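PDB 4L07: hydrolase, isochorismatase family from Pseudomonas putida, which probably hydrolyses the amide of maleamate to give maleate and ammonia, in the microbial breakdown of N-heterocycles. Local coordinates for residues Tyr31-Leu36 / Ser87-Leu92; Leu92-Arg97 / Val113-Gly118. All blocks are in the same frame, centred on the assembly; numbering follows the deposited sequence.

Contact 1: residues Tyr31-Leu36 / Ser87-Leu92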
ATOM      1  N   TYR A  31      -6.681  16.278 -20.420  1.00 22.66           N
ATOM      2  CA  TYR A  31      -6.769  17.662 -20.901  1.00 22.18           C
ATOM      3  C   TYR A  31      -6.337  18.689 -19.848  1.00 21.83           C
ATOM      4  O   TYR A  31      -5.766  19.720 -20.183  1.00 21.71           O
ATOM      5  CB  TYR A  31      -8.173  17.977 -21.425  1.00 23.50           C
ATOM      6  CG  TYR A  31      -8.500  17.255 -22.713  1.00 24.67           C
ATOM      7  CD1 TYR A  31      -7.812  17.548 -23.897  1.00 24.58           C
ATOM      8  CD2 TYR A  31      -9.489  16.273 -22.754  1.00 25.33           C
ATOM      9  CE1 TYR A  31      -8.109  16.885 -25.080  1.00 25.26           C
ATOM     10  CE2 TYR A  31      -9.785  15.601 -23.929  1.00 25.63           C
ATOM     11  CZ  TYR A  31      -9.096  15.916 -25.089  1.00 25.88           C
ATOM     12  OH  TYR A  31      -9.396  15.251 -26.254  1.00 26.08           O
ATOM     13  N   GLY A  32      -6.604  18.394 -18.578  1.00 20.92           N
ATOM     14  CA  GLY A  32      -6.185  19.261 -17.475  1.00 20.78           C
ATOM     15  C   GLY A  32      -4.688  19.526 -17.456  1.00 20.40           C
ATOM     16  O   GLY A  32      -4.245  20.578 -16.990  1.00 21.47           O
ATOM     17  N   PHE A  33      -3.919  18.573 -17.976  1.00 20.54           N
ATOM     18  CA  PHE A  33      -2.468  18.677 -18.028  1.00 20.32           C
ATOM     19  C   PHE A  33      -1.915  18.965 -19.430  1.00 21.02           C
ATOM     20  O   PHE A  33      -0.746  19.299 -19.557  1.00 21.87           O
ATOM     21  CB  PHE A  33      -1.819  17.420 -17.437  1.00 20.19           C
ATOM     22  CG  PHE A  33      -2.108  17.233 -15.973  1.00 20.17           C
ATOM     23  CD1 PHE A  33      -1.409  17.960 -15.015  1.00 20.03           C
ATOM     24  CD2 PHE A  33      -3.097  16.347 -15.549  1.00 20.66           C
ATOM     25  CE1 PHE A  33      -1.684  17.806 -13.664  1.00 20.06           C
ATOM     26  CE2 PHE A  33      -3.377  16.189 -14.197  1.00 20.02           C
ATOM     27  CZ  PHE A  33      -2.670  16.921 -13.255  1.00 20.07           C
ATOM     28  N   THR A  34      -2.749  18.850 -20.468  1.00 21.54           N
ATOM     29  CA  THR A  34      -2.265  18.957 -21.859  1.00 22.39           C
ATOM     30  C   THR A  34      -2.926  20.059 -22.692  1.00 22.88           C
ATOM     31  O   THR A  34      -2.431  20.383 -23.780  1.00 23.89           O
ATOM     32  CB  THR A  34      -2.442  17.635 -22.633  1.00 22.06           C
ATOM     33  OG1 THR A  34      -3.840  17.332 -22.730  1.00 21.69           O
ATOM     34  CG2 THR A  34      -1.722  16.486 -21.927  1.00 21.95           C
ATOM     35  N   ASP A  35      -4.052  20.594 -22.223  1.00 23.31           N
ATOM     36  CA  ASP A  35      -4.755  21.666 -22.949  1.00 24.50           C
ATOM     37  C   ASP A  35      -4.515  23.021 -22.287  1.00 24.29           C
ATOM     38  O   ASP A  35      -5.025  23.291 -21.199  1.00 24.05           O
ATOM     39  CB  ASP A  35      -6.257  21.353 -23.041  1.00 24.47           C
ATOM     40  CG  ASP A  35      -7.032  22.368 -23.878  1.00 25.65           C
ATOM     41  OD1 ASP A  35      -6.557  23.512 -24.051  1.00 25.42           O
ATOM     42  OD2 ASP A  35      -8.135  22.006 -24.350  1.00 26.02           O
ATOM     43  N   LEU A  36      -3.764  23.891 -22.965  1.00 25.27           N
ATOM     44  CA  LEU A  36      -3.291  25.143 -22.361  1.00 25.15           C
ATOM     45  C   LEU A  36      -4.369  26.137 -21.901  1.00 25.13           C
ATOM     46  O   LEU A  36      -4.051  27.157 -21.286  1.00 24.67           O
ATOM     47  CB  LEU A  36      -2.255  25.827 -23.270  1.00 25.98           C
ATOM     48  CG  LEU A  36      -0.905  25.106 -23.402  1.00 26.81           C
ATOM     49  CD1 LEU A  36      -0.114  25.634 -24.589  1.00 29.05           C
ATOM     50  CD2 LEU A  36      -0.075  25.201 -22.125  1.00 27.56           C
ATOM     51  N   SER A  87      -3.265  23.374  -5.075  1.00 21.96           N
ATOM     52  CA  SER A  87      -4.704  23.678  -5.074  1.00 22.61           C
ATOM     53  C   SER A  87      -5.322  23.712  -6.470  1.00 21.88           C
ATOM     54  O   SER A  87      -6.538  23.565  -6.610  1.00 21.94           O
ATOM     55  CB  SER A  87      -4.985  24.983  -4.323  1.00 23.49           C
ATOM     56  OG  SER A  87      -4.437  26.093  -5.013  1.00 23.87           O
ATOM     57  N   GLY A  88      -4.486  23.900  -7.492  1.00 21.33           N
ATOM     58  CA  GLY A  88      -4.931  23.822  -8.888  1.00 21.50           C
ATOM     59  C   GLY A  88      -5.523  22.470  -9.239  1.00 22.23           C
ATOM     60  O   GLY A  88      -6.384  22.355 -10.114  1.00 21.44           O
ATOM     61  N   MET A  89      -5.068  21.439  -8.532  1.00 21.53           N
ATOM     62  CA  MET A  89      -5.538  20.082  -8.767  1.00 21.77           C
ATOM     63  C   MET A  89      -7.014  19.880  -8.414  1.00 21.99           C
ATOM     64  O   MET A  89      -7.645  18.940  -8.898  1.00 22.49           O
ATOM     65  CB  MET A  89      -4.663  19.077  -8.008  1.00 22.47           C
ATOM     66  CG  MET A  89      -3.188  19.175  -8.366  1.00 22.53           C
ATOM     67  SD  MET A  89      -2.840  18.740 -10.077  1.00 23.30           S
ATOM     68  CE  MET A  89      -1.083  19.090 -10.136  1.00 23.14           C
ATOM     69  N   ALA A  90      -7.561  20.760  -7.582  1.00 22.66           N
ATOM     70  CA  ALA A  90      -8.967  20.653  -7.177  1.00 23.95           C
ATOM     71  C   ALA A  90      -9.938  20.841  -8.351  1.00 24.60           C
ATOM     72  O   ALA A  90     -11.111  20.474  -8.253  1.00 24.55           O
ATOM     73  CB  ALA A  90      -9.273  21.632  -6.051  1.00 24.82           C
ATOM     74  N   ALA A  91      -9.444  21.404  -9.456  1.00 24.08           N
ATOM     75  CA  ALA A  91     -10.245  21.593 -10.671  1.00 24.48           C
ATOM     76  C   ALA A  91     -10.524  20.287 -11.425  1.00 24.87           C
ATOM     77  O   ALA A  91     -11.408  20.230 -12.290  1.00 24.76           O
ATOM     78  CB  ALA A  91      -9.568  22.610 -11.592  1.00 23.80           C
ATOM     79  N   LEU A  92      -9.788  19.232 -11.074  1.00 24.38           N
ATOM     80  CA  LEU A  92      -9.859  17.946 -11.762  1.00 25.35           C
ATOM     81  C   LEU A  92     -10.996  17.078 -11.211  1.00 26.13           C
ATOM     82  O   LEU A  92     -10.765  16.085 -10.525  1.00 24.22           O
ATOM     83  CB  LEU A  92      -8.500  17.222 -11.684  1.00 25.42           C
ATOM     84  CG  LEU A  92      -7.258  17.853 -12.354  1.00 26.83           C
ATOM     85  CD1 LEU A  92      -7.401  17.964 -13.862  1.00 26.15           C
ATOM     86  CD2 LEU A  92      -6.882  19.213 -11.801  1.00 28.59           C
TER
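A Met-aromatic contact between M89 and F33 joins the short helix 31-34 of the isochorismatase-type fold to the 3-10 segment 87-91. The sulfur approaches the edge of the phenyl ring: M89 SD is 3.7 Å from F33 CZ, and the line from the sulfur to the ring centre lies 75° off the ring normal, beside the ring and well away from its face. The terminal methyl follows the same edge in the ring plane, M89 CE standing 3.8 Å from F33 CE1. The methionine chain bends at chi2 (-65°), which swings SD and CE across the end of the phenylalanine, the two side chains crossing at about a right angle. Such an edge suits a sulfur, since aromatic C-H groups are slightly positive and SD is polarisable.

The second half of the contact is made by L92. L92 CD1 lies 4.0 Å from G32 CA and, more loosely and obliquely, 4.4 Å from F33 CE2. Glycine fits at position 32 because a CB on G32 would clash with L92 CD1. A backbone bond from L92 N to M89 O, 3.1 Å long, closes the 3-10 turn, so that M89 and L92 leave the same short turn of backbone. No hydrogen bond crosses the contact, and all four touching residues are buried.

Helix 31-34 follows strand 22-27 of the parallel sheet. M89 also packs on W82 and L83 of helix 82-85 and on F12 of the second subunit, while the backbone of L92 bonds to Y72, just beyond strand 65-70.

Contact 2: residues Leu92-Arg97 / Val113-Gly118; sequences LLYGSR and VVVKKG
Y94 reaches across to K117 with its phenol oxygen, which accepts a hydrogen bond of 2.9 Å from K117 NZ to Y94 OH. The ammonium group arrives at the ring edge, near the ring plane, with K117 NZ 3.4 Å from Y94 CE1, so it sits beside the phenol and not over its face. K117 gets there by a bend at chi2 (-72°), after which the chain runs extended. The same nitrogen makes a salt bridge to E76 and a bond to A71 O, and the phenol is therefore one of several groups holding it.

Y94 stands at the second position of a type II beta turn from L93 to S96, whose third position is G95, with a positive phi of 81° that glycine accepts easily. L93 O takes two bonds from S96: one from its backbone N and one of 2.7 Å from S96 OG, in the carbonyl plane on a lone pair. Through Y94 the turn leans on V115, in strand 112-116, outermost in the chain's parallel sheet, and on K117 just after it.

V115 supplies the apolar part. Its side chain comes from the opposite direction to the tyrosine and sets V115 CG1 4.0 Å from Y94 CZ, obliquely to the ring; V115 CG1 also approaches Y94 OH to 3.4 Å. With CG1 anti to the backbone N (chi1 178°), this one branch makes the contact. A phenylalanine in place of Y94 would probably leave K117 NZ without one of its acceptors and V115 CG1 with less to pack against. H73 stacks on the Y94 ring, and K117 packs on T126 of the third subunit.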
ATOM      1  N   LEU A  92      -9.788  19.232 -11.074  1.00 24.38           N
ATOM      2  CA  LEU A  92      -9.859  17.946 -11.762  1.00 25.35           C
ATOM      3  C   LEU A  92     -10.996  17.078 -11.211  1.00 26.13           C
ATOM      4  O   LEU A  92     -10.765  16.085 -10.525  1.00 24.22           O
ATOM      5  CB  LEU A  92      -8.500  17.222 -11.684  1.00 25.42           C
ATOM      6  CG  LEU A  92      -7.258  17.853 -12.354  1.00 26.83           C
ATOM      7  CD1 LEU A  92      -7.401  17.964 -13.862  1.00 26.15           C
ATOM      8  CD2 LEU A  92      -6.882  19.213 -11.801  1.00 28.59           C
ATOM      9  N   LEU A  93     -12.228  17.463 -11.539  1.00 27.14           N
ATOM     10  CA  LEU A  93     -13.425  16.828 -10.976  1.00 28.92           C
ATOM     11  C   LEU A  93     -14.007  15.791 -11.922  1.00 30.30           C
ATOM     12  O   LEU A  93     -13.979  15.986 -13.140  1.00 30.65           O
ATOM     13  CB  LEU A  93     -14.488  17.886 -10.653  1.00 29.13           C
ATOM     14  CG  LEU A  93     -14.200  18.940  -9.577  1.00 29.48           C
ATOM     15  CD1 LEU A  93     -15.212  20.077  -9.639  1.00 29.91           C
ATOM     16  CD2 LEU A  93     -14.156  18.331  -8.180  1.00 29.84           C
ATOM     17  N   TYR A  94     -14.532  14.692 -11.367  1.00 31.32           N
ATOM     18  CA  TYR A  94     -15.227  13.678 -12.171  1.00 32.58           C
ATOM     19  C   TYR A  94     -16.282  14.376 -13.026  1.00 32.87           C
ATOM     20  O   TYR A  94     -16.907  15.341 -12.578  1.00 31.90           O
ATOM     21  CB  TYR A  94     -15.929  12.635 -11.290  1.00 33.86           C
ATOM     22  CG  TYR A  94     -15.047  11.583 -10.650  1.00 34.82           C
ATOM     23  CD1 TYR A  94     -14.461  11.810  -9.415  1.00 34.54           C
ATOM     24  CD2 TYR A  94     -14.827  10.344 -11.261  1.00 35.55           C
ATOM     25  CE1 TYR A  94     -13.665  10.851  -8.804  1.00 35.16           C
ATOM     26  CE2 TYR A  94     -14.025   9.375 -10.657  1.00 35.73           C
ATOM     27  CZ  TYR A  94     -13.450   9.636  -9.421  1.00 36.10           C
ATOM     28  OH  TYR A  94     -12.658   8.691  -8.782  1.00 35.22           O
ATOM     29  N   GLY A  95     -16.463  13.898 -14.254  1.00 34.00           N
ATOM     30  CA  GLY A  95     -17.460  14.467 -15.159  1.00 34.46           C
ATOM     31  C   GLY A  95     -17.035  15.737 -15.881  1.00 35.50           C
ATOM     32  O   GLY A  95     -17.785  16.257 -16.714  1.00 35.96           O
ATOM     33  N   SER A  96     -15.845  16.249 -15.566  1.00 33.31           N
ATOM     34  CA  SER A  96     -15.314  17.421 -16.272  1.00 31.17           C
ATOM     35  C   SER A  96     -14.417  17.004 -17.436  1.00 29.75           C
ATOM     36  O   SER A  96     -13.909  15.881 -17.477  1.00 29.27           O
ATOM     37  CB  SER A  96     -14.564  18.361 -15.316  1.00 31.76           C
ATOM     38  OG  SER A  96     -13.276  17.855 -14.989  1.00 30.54           O
ATOM     39  N   ARG A  97     -14.213  17.919 -18.382  1.00 27.92           N
ATOM     40  CA  ARG A  97     -13.306  17.671 -19.498  1.00 27.32           C
ATOM     41  C   ARG A  97     -11.854  17.512 -19.028  1.00 26.43           C
ATOM     42  O   ARG A  97     -11.073  16.808 -19.663  1.00 26.46           O
ATOM     43  CB  ARG A  97     -13.410  18.794 -20.539  1.00 26.71           C
ATOM     44  CG  ARG A  97     -12.704  18.493 -21.855  1.00 27.83           C
ATOM     45  CD  ARG A  97     -12.963  19.574 -22.895  1.00 27.58           C
ATOM     46  NE  ARG A  97     -12.182  19.348 -24.110  1.00 27.79           N
ATOM     47  CZ  ARG A  97     -10.962  19.838 -24.325  1.00 27.77           C
ATOM     48  NH1 ARG A  97     -10.329  19.580 -25.464  1.00 27.70           N
ATOM     49  NH2 ARG A  97     -10.372  20.587 -23.405  1.00 27.66           N
ATOM     50  N   VAL A 113      -8.173   2.706 -17.998  1.00 21.43           N
ATOM     51  CA  VAL A 113      -7.846   3.948 -17.304  1.00 21.32           C
ATOM     52  C   VAL A 113      -7.892   3.709 -15.792  1.00 21.74           C
ATOM     53  O   VAL A 113      -8.850   3.140 -15.274  1.00 20.98           O
ATOM     54  CB  VAL A 113      -8.791   5.094 -17.717  1.00 22.02           C
ATOM     55  CG1 VAL A 113      -8.476   6.377 -16.954  1.00 22.22           C
ATOM     56  CG2 VAL A 113      -8.680   5.339 -19.216  1.00 21.14           C
ATOM     57  N   VAL A 114      -6.833   4.123 -15.101  1.00 21.48           N
ATOM     58  CA  VAL A 114      -6.785   4.065 -13.641  1.00 22.19           C
ATOM     59  C   VAL A 114      -6.913   5.483 -13.071  1.00 22.03           C
ATOM     60  O   VAL A 114      -6.174   6.393 -13.464  1.00 22.10           O
ATOM     61  CB  VAL A 114      -5.501   3.352 -13.135  1.00 22.70           C
ATOM     62  CG1 VAL A 114      -4.289   3.809 -13.912  1.00 24.54           C
ATOM     63  CG2 VAL A 114      -5.284   3.567 -11.641  1.00 23.01           C
ATOM     64  N   VAL A 115      -7.867   5.666 -12.164  1.00 22.19           N
ATOM     65  CA  VAL A 115      -8.075   6.962 -11.518  1.00 22.94           C
ATOM     66  C   VAL A 115      -7.310   6.969 -10.203  1.00 23.33           C
ATOM     67  O   VAL A 115      -7.375   6.006  -9.434  1.00 24.36           O
ATOM     68  CB  VAL A 115      -9.571   7.271 -11.275  1.00 23.85           C
ATOM     69  CG1 VAL A 115      -9.743   8.610 -10.566  1.00 24.11           C
ATOM     70  CG2 VAL A 115     -10.335   7.286 -12.590  1.00 24.29           C
ATOM     71  N   LYS A 116      -6.559   8.043  -9.973  1.00 22.45           N
ATOM     72  CA  LYS A 116      -5.771   8.191  -8.750  1.00 21.78           C
ATOM     73  C   LYS A 116      -5.984   9.573  -8.125  1.00 21.35           C
ATOM     74  O   LYS A 116      -6.510  10.484  -8.774  1.00 21.55           O
ATOM     75  CB  LYS A 116      -4.287   7.952  -9.043  1.00 22.26           C
ATOM     76  CG  LYS A 116      -3.659   9.026  -9.920  1.00 22.44           C
ATOM     77  CD  LYS A 116      -2.231   8.686 -10.282  1.00 23.08           C
ATOM     78  CE  LYS A 116      -1.701   9.572 -11.393  1.00 22.62           C
ATOM     79  NZ  LYS A 116      -1.239  10.898 -10.902  1.00 22.23           N
ATOM     80  N   LYS A 117      -5.550   9.732  -6.871  1.00 19.82           N
ATOM     81  CA  LYS A 117      -5.793  10.964  -6.125  1.00 19.27           C
ATOM     82  C   LYS A 117      -4.521  11.744  -5.789  1.00 18.59           C
ATOM     83  O   LYS A 117      -4.605  12.883  -5.324  1.00 18.47           O
ATOM     84  CB  LYS A 117      -6.559  10.660  -4.824  1.00 19.35           C
ATOM     85  CG  LYS A 117      -7.760   9.748  -4.996  1.00 19.63           C
ATOM     86  CD  LYS A 117      -8.932  10.411  -5.694  1.00 20.57           C
ATOM     87  CE  LYS A 117      -9.960   9.352  -6.081  1.00 20.76           C
ATOM     88  NZ  LYS A 117     -11.160   9.956  -6.711  1.00 21.14           N
ATOM     89  N   GLY A 118      -3.359  11.133  -6.021  1.00 18.55           N
ATOM     90  CA  GLY A 118      -2.066  11.767  -5.751  1.00 18.72           C
ATOM     91  C   GLY A 118      -1.173  11.842  -6.984  1.00 19.40           C
ATOM     92  O   GLY A 118      -1.655  11.773  -8.123  1.00 19.56           O
TER

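In the fold
Contacts 1 and 2 lie about 10 Å apart, centre to centre, and share L92, which closes the first and opens the second. R97, at the end of 92-97, ties back to 31-36: R97 NH2 forms a 2.8 Å salt bridge with D35 OD2, and its guanidinium makes a cation-pi contact with the Y31 ring. A sulfate, probably from the crystallisation liquor, lies about 3 Å from the M89 side chain, nearest atoms. In contact 2, the side chain of K116 leaves the strand on the side facing away from 92-97, and its NZ pairs with D28, consistent with the Asp-Lys pair of the Asp-Lys-Cys triad known in this family.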